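Long-range contact in cyclin-dependent kinase inhibitor 3 (Homo sapiens, PDB 1FPZ), which removes phosphate from phosphotyrosine and phosphoserine or phosphothreonine residues of proteins, including the activating phosphothreonine of the cell-cycle kinase CDK2: residues T25-V37 / R58-I72. The protein carries 1 engineered substitution. Numbering follows the deposited sequence.
Sequences TPIHISWLSLSRV and RNVQKDTEELKSCGI
Ile-27, packed between residues 25-29 and helix 60-70, has more of its surface buried than any other residue in this contact. Its CD1 lies 3.5 Å from Leu-67 CG and also meets the aliphatic part of Glu-66, the two side chains lying alongside and pointing opposite ways. Its other branch, CG2, enters at the edge of the Arg-58 guanidinium. The row continues with Ile-29, whose CD1 touches Leu-67 CD2 at 4.0 Å, the side chains meeting at a slant, and Ile-72 CD1 tip to tip at 3.9 Å. In Ile-29, CG1 (chi1 -52°) carries CD1 to the helix, while CG2, anti to the backbone N, lies over the centre of one face of the Trp-31 ring.

Polar groups gather beside Thr-25 and Pro-26. Arg-58 NE forms a salt bridge with Asp-63 OD2 (2.8 Å), which also accepts a bond from Gly-50 N, while Pro-26 O sits over one guanidinium face. One water donates to Thr-25 O and accepts from Lys-62 NZ (2.6 Å); another weakly links His-28 N and Arg-58 NH2.

The segment leading into edge strand 30-33, part of the CDK2-interacting region, thus probably rests on the helix more through apolar shape than directional bonds.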
loop_
_atom_site.group_PDB
_atom_site.type_symbol
_atom_site.label_atom_id
_atom_site.label_comp_id
_atom_site.label_asym_id
_atom_site.label_seq_id
_atom_site.Cartn_x
_atom_site.Cartn_y
_atom_site.Cartn_z
ATOM N N THR A 25 1.400 -1.739 -22.333
ATOM C CA THR A 25 2.526 -1.484 -21.385
ATOM C C THR A 25 2.456 -2.404 -20.167
ATOM O O THR A 25 1.432 -3.049 -19.916
ATOM C CB THR A 25 2.529 -0.012 -20.883
ATOM O OG1 THR A 25 3.755 0.247 -20.198
ATOM C CG2 THR A 25 1.385 0.241 -19.905
ATOM N N PRO A 26 3.556 -2.488 -19.402
ATOM C CA PRO A 26 3.566 -3.347 -18.216
ATOM C C PRO A 26 2.599 -2.875 -17.125
ATOM O O PRO A 26 1.364 -2.965 -17.263
ATOM C CB PRO A 26 5.020 -3.279 -17.770
ATOM C CG PRO A 26 5.751 -3.137 -19.062
ATOM C CD PRO A 26 4.931 -2.096 -19.760
ATOM N N ILE A 27 3.199 -2.391 -16.042
ATOM C CA ILE A 27 2.526 -1.862 -14.859
ATOM C C ILE A 27 3.729 -1.394 -14.085
ATOM O O ILE A 27 4.659 -2.179 -13.851
ATOM C CB ILE A 27 1.842 -2.945 -14.018
ATOM C CG1 ILE A 27 2.431 -4.309 -14.367
ATOM C CG2 ILE A 27 0.345 -2.853 -14.178
ATOM C CD1 ILE A 27 2.005 -5.422 -13.434
ATOM N N HIS A 28 3.739 -0.130 -13.696
ATOM C CA HIS A 28 4.898 0.337 -12.981
ATOM C C HIS A 28 4.803 0.354 -11.467
ATOM O O HIS A 28 3.837 0.842 -10.897
ATOM C CB HIS A 28 5.304 1.714 -13.449
ATOM C CG HIS A 28 6.684 2.070 -13.028
ATOM N ND1 HIS A 28 7.027 3.319 -12.561
ATOM C CD2 HIS A 28 7.809 1.318 -12.972
ATOM C CE1 HIS A 28 8.307 3.321 -12.232
ATOM N NE2 HIS A 28 8.804 2.120 -12.471
ATOM N N ILE A 29 5.857 -0.157 -10.846
ATOM C CA ILE A 29 6.001 -0.234 -9.403
ATOM C C ILE A 29 7.006 0.835 -8.982
ATOM O O ILE A 29 8.106 0.909 -9.539
ATOM C CB ILE A 29 6.566 -1.605 -8.998
ATOM C CG1 ILE A 29 5.736 -2.719 -9.632
ATOM C CG2 ILE A 29 6.621 -1.734 -7.482
ATOM C CD1 ILE A 29 6.239 -4.114 -9.321
ATOM N N SER A 30 6.620 1.674 -8.027
ATOM C CA SER A 30 7.496 2.716 -7.494
ATOM C C SER A 30 8.099 2.145 -6.218
ATOM O O SER A 30 7.396 1.956 -5.226
ATOM C CB SER A 30 6.686 3.947 -7.172
ATOM O OG SER A 30 6.043 4.420 -8.336
ATOM N N TRP A 31 9.396 1.872 -6.244
ATOM C CA TRP A 31 10.051 1.269 -5.098
ATOM C C TRP A 31 10.586 2.237 -4.028
ATOM O O TRP A 31 11.509 3.015 -4.289
ATOM C CB TRP A 31 11.163 0.345 -5.603
ATOM C CG TRP A 31 10.679 -0.864 -6.415
ATOM C CD1 TRP A 31 10.763 -1.038 -7.767
ATOM C CD2 TRP A 31 10.108 -2.071 -5.894
ATOM N NE1 TRP A 31 10.290 -2.279 -8.121
ATOM C CE2 TRP A 31 9.878 -2.934 -6.992
ATOM C CE3 TRP A 31 9.767 -2.507 -4.603
ATOM C CZ2 TRP A 31 9.323 -4.210 -6.842
ATOM C CZ3 TRP A 31 9.218 -3.772 -4.449
ATOM C CH2 TRP A 31 9.001 -4.613 -5.568
ATOM N N LEU A 32 10.014 2.154 -2.822
ATOM C CA LEU A 32 10.408 3.015 -1.705
ATOM C C LEU A 32 11.576 2.443 -0.887
ATOM O O LEU A 32 11.486 1.335 -0.357
ATOM C CB LEU A 32 9.220 3.230 -0.771
ATOM C CG LEU A 32 9.476 4.018 0.536
ATOM C CD1 LEU A 32 9.797 5.485 0.207
ATOM C CD2 LEU A 32 8.207 4.006 1.394
ATOM N N SER A 33 12.663 3.195 -0.778
ATOM C CA SER A 33 13.787 2.714 0.020
ATOM C C SER A 33 13.442 2.926 1.487
ATOM O O SER A 33 12.881 3.954 1.853
ATOM C CB SER A 33 15.060 3.473 -0.327
ATOM O OG SER A 33 15.943 3.479 0.781
ATOM N N LEU A 34 13.750 1.945 2.321
ATOM C CA LEU A 34 13.455 2.067 3.746
ATOM C C LEU A 34 14.738 2.385 4.564
ATOM O O LEU A 34 14.733 2.370 5.796
ATOM C CB LEU A 34 12.780 0.767 4.221
ATOM C CG LEU A 34 11.443 0.367 3.559
ATOM C CD1 LEU A 34 11.016 -1.024 3.987
ATOM C CD2 LEU A 34 10.372 1.349 3.913
ATOM N N SER A 35 15.839 2.708 3.877
ATOM C CA SER A 35 17.068 3.005 4.608
ATOM C C SER A 35 16.913 4.143 5.642
ATOM O O SER A 35 17.654 4.177 6.618
ATOM C CB SER A 35 18.222 3.316 3.649
ATOM O OG SER A 35 18.001 4.543 2.976
ATOM N N ARG A 36 15.963 5.055 5.463
ATOM C CA ARG A 36 15.801 6.146 6.435
ATOM C C ARG A 36 15.265 5.654 7.777
ATOM O O ARG A 36 15.135 6.435 8.725
ATOM C CB ARG A 36 14.859 7.233 5.905
ATOM C CG ARG A 36 15.457 8.220 4.885
ATOM C CD ARG A 36 14.396 9.292 4.502
ATOM N NE ARG A 36 14.901 10.399 3.674
ATOM C CZ ARG A 36 14.970 10.402 2.341
ATOM N NH1 ARG A 36 14.566 9.352 1.638
ATOM N NH2 ARG A 36 15.438 11.468 1.706
ATOM N N VAL A 37 14.939 4.367 7.847
ATOM C CA VAL A 37 14.443 3.769 9.071
ATOM C C VAL A 37 15.253 2.498 9.350
ATOM O O VAL A 37 14.787 1.541 9.955
ATOM C CB VAL A 37 12.935 3.477 8.974
ATOM C CG1 VAL A 37 12.463 2.816 10.258
ATOM C CG2 VAL A 37 12.158 4.782 8.765
ATOM N N ARG A 58 -6.860 -2.187 -18.808
ATOM C CA ARG A 58 -5.756 -3.078 -18.471
ATOM C C ARG A 58 -6.210 -4.531 -18.521
ATOM O O ARG A 58 -7.395 -4.822 -18.421
ATOM C CB ARG A 58 -5.243 -2.768 -17.065
ATOM C CG ARG A 58 -3.960 -1.966 -17.004
ATOM C CD ARG A 58 -2.743 -2.811 -17.370
ATOM N NE ARG A 58 -1.534 -2.267 -16.758
ATOM C CZ ARG A 58 -1.062 -1.045 -16.990
ATOM N NH1 ARG A 58 -1.689 -0.239 -17.835
ATOM N NH2 ARG A 58 0.015 -0.606 -16.343
ATOM N N ASN A 59 -5.245 -5.434 -18.656
ATOM C CA ASN A 59 -5.496 -6.869 -18.716
ATOM C C ASN A 59 -5.118 -7.456 -17.354
ATOM O O ASN A 59 -3.940 -7.679 -17.087
ATOM C CB ASN A 59 -4.612 -7.464 -19.809
ATOM C CG ASN A 59 -4.758 -8.950 -19.924
ATOM O OD1 ASN A 59 -3.906 -9.623 -20.497
ATOM N ND2 ASN A 59 -5.848 -9.480 -19.389
ATOM N N VAL A 60 -6.107 -7.721 -16.506
ATOM C CA VAL A 60 -5.835 -8.224 -15.163
ATOM C C VAL A 60 -4.986 -9.490 -15.067
ATOM O O VAL A 60 -4.236 -9.665 -14.107
ATOM C CB VAL A 60 -7.142 -8.424 -14.406
ATOM C CG1 VAL A 60 -6.880 -8.490 -12.922
ATOM C CG2 VAL A 60 -8.079 -7.286 -14.727
ATOM N N GLN A 61 -5.086 -10.366 -16.059
ATOM C CA GLN A 61 -4.305 -11.598 -16.039
ATOM C C GLN A 61 -2.848 -11.355 -16.416
ATOM O O GLN A 61 -1.942 -11.919 -15.806
ATOM C CB GLN A 61 -4.881 -12.608 -17.014
ATOM C CG GLN A 61 -6.373 -12.722 -16.970
ATOM C CD GLN A 61 -6.868 -13.519 -18.126
ATOM O OE1 GLN A 61 -6.634 -13.162 -19.289
ATOM N NE2 GLN A 61 -7.543 -14.622 -17.832
ATOM N N LYS A 62 -2.622 -10.537 -17.437
ATOM C CA LYS A 62 -1.259 -10.240 -17.853
ATOM C C LYS A 62 -0.516 -9.511 -16.739
ATOM O O LYS A 62 0.637 -9.836 -16.449
ATOM C CB LYS A 62 -1.228 -9.357 -19.094
ATOM C CG LYS A 62 0.203 -8.996 -19.504
ATOM C CD LYS A 62 0.269 -7.681 -20.253
ATOM C CE LYS A 62 1.715 -7.241 -20.420
ATOM N NZ LYS A 62 1.828 -5.781 -20.647
ATOM N N ASP A 63 -1.173 -8.519 -16.135
ATOM C CA ASP A 63 -0.588 -7.731 -15.042
ATOM C C ASP A 63 -0.164 -8.625 -13.909
ATOM O O ASP A 63 0.948 -8.509 -13.399
ATOM C CB ASP A 63 -1.589 -6.729 -14.491
ATOM C CG ASP A 63 -1.962 -5.678 -15.496
ATOM O OD1 ASP A 63 -2.187 -6.037 -16.673
ATOM O OD2 ASP A 63 -2.041 -4.494 -15.112
ATOM N N THR A 64 -1.080 -9.492 -13.504
ATOM C CA THR A 64 -0.834 -10.453 -12.436
ATOM C C THR A 64 0.432 -11.258 -12.767
ATOM O O THR A 64 1.371 -11.310 -11.973
ATOM C CB THR A 64 -2.062 -11.424 -12.285
ATOM O OG1 THR A 64 -3.189 -10.705 -11.758
ATOM C CG2 THR A 64 -1.728 -12.602 -11.375
ATOM N N GLU A 65 0.451 -11.872 -13.951
ATOM C CA GLU A 65 1.586 -12.673 -14.420
ATOM C C GLU A 65 2.883 -11.854 -14.421
ATOM O O GLU A 65 3.950 -12.349 -14.057
ATOM C CB GLU A 65 1.305 -13.173 -15.832
ATOM C CG GLU A 65 2.254 -14.234 -16.305
ATOM C CD GLU A 65 1.967 -15.572 -15.671
ATOM O OE1 GLU A 65 2.208 -15.721 -14.459
ATOM O OE2 GLU A 65 1.488 -16.475 -16.390
ATOM N N GLU A 66 2.783 -10.601 -14.845
ATOM C CA GLU A 66 3.933 -9.703 -14.873
ATOM C C GLU A 66 4.513 -9.542 -13.463
ATOM O O GLU A 66 5.726 -9.656 -13.258
ATOM C CB GLU A 66 3.500 -8.333 -15.398
ATOM C CG GLU A 66 4.414 -7.210 -14.985
ATOM C CD GLU A 66 5.535 -6.944 -15.970
ATOM O OE1 GLU A 66 6.219 -7.899 -16.397
ATOM O OE2 GLU A 66 5.737 -5.757 -16.309
ATOM N N LEU A 67 3.635 -9.257 -12.503
ATOM C CA LEU A 67 4.034 -9.076 -11.118
ATOM C C LEU A 67 4.645 -10.351 -10.587
ATOM O O LEU A 67 5.633 -10.321 -9.851
ATOM C CB LEU A 67 2.825 -8.708 -10.257
ATOM C CG LEU A 67 2.111 -7.397 -10.576
ATOM C CD1 LEU A 67 0.767 -7.379 -9.852
ATOM C CD2 LEU A 67 2.982 -6.205 -10.155
ATOM N N LYS A 68 4.037 -11.475 -10.948
ATOM C CA LYS A 68 4.508 -12.780 -10.522
ATOM C C LYS A 68 5.905 -13.018 -11.095
ATOM O O LYS A 68 6.795 -13.545 -10.414
ATOM C CB LYS A 68 3.542 -13.852 -11.034
ATOM C CG LYS A 68 4.053 -15.268 -10.923
ATOM C CD LYS A 68 4.218 -15.691 -9.494
ATOM C CE LYS A 68 4.604 -17.143 -9.441
ATOM N NZ LYS A 68 4.602 -17.673 -8.060
ATOM N N SER A 69 6.076 -12.618 -12.356
ATOM C CA SER A 69 7.339 -12.758 -13.082
ATOM C C SER A 69 8.415 -11.826 -12.536
ATOM O O SER A 69 9.603 -12.018 -12.782
ATOM C CB SER A 69 7.115 -12.444 -14.564
ATOM O OG SER A 69 8.340 -12.283 -15.253
ATOM N N CYS A 70 7.981 -10.810 -11.799
ATOM C CA CYS A 70 8.882 -9.830 -11.212
ATOM C C CYS A 70 9.424 -10.300 -9.882
ATOM O O CYS A 70 10.404 -9.752 -9.386
ATOM C CB CYS A 70 8.168 -8.503 -10.965
ATOM S SG CYS A 70 7.990 -7.398 -12.372
ATOM N N GLY A 71 8.775 -11.292 -9.283
ATOM C CA GLY A 71 9.244 -11.784 -7.997
ATOM C C GLY A 71 8.388 -11.332 -6.823
ATOM O O GLY A 71 8.725 -11.560 -5.652
ATOM N N ILE A 72 7.276 -10.685 -7.129
ATOM C CA ILE A 72 6.369 -10.215 -6.096
ATOM C C ILE A 72 5.909 -11.432 -5.315
ATOM O O ILE A 72 5.399 -12.384 -5.894
ATOM C CB ILE A 72 5.126 -9.558 -6.697
ATOM C CG1 ILE A 72 5.526 -8.477 -7.705
ATOM C CG2 ILE A 72 4.260 -8.989 -5.584
ATOM C CD1 ILE A 72 6.340 -7.354 -7.127
HETATM O O HOH W 1 -0.436 -4.609 -20.558
HETATM O O HOH W 2 2.058 0.993 -15.834
#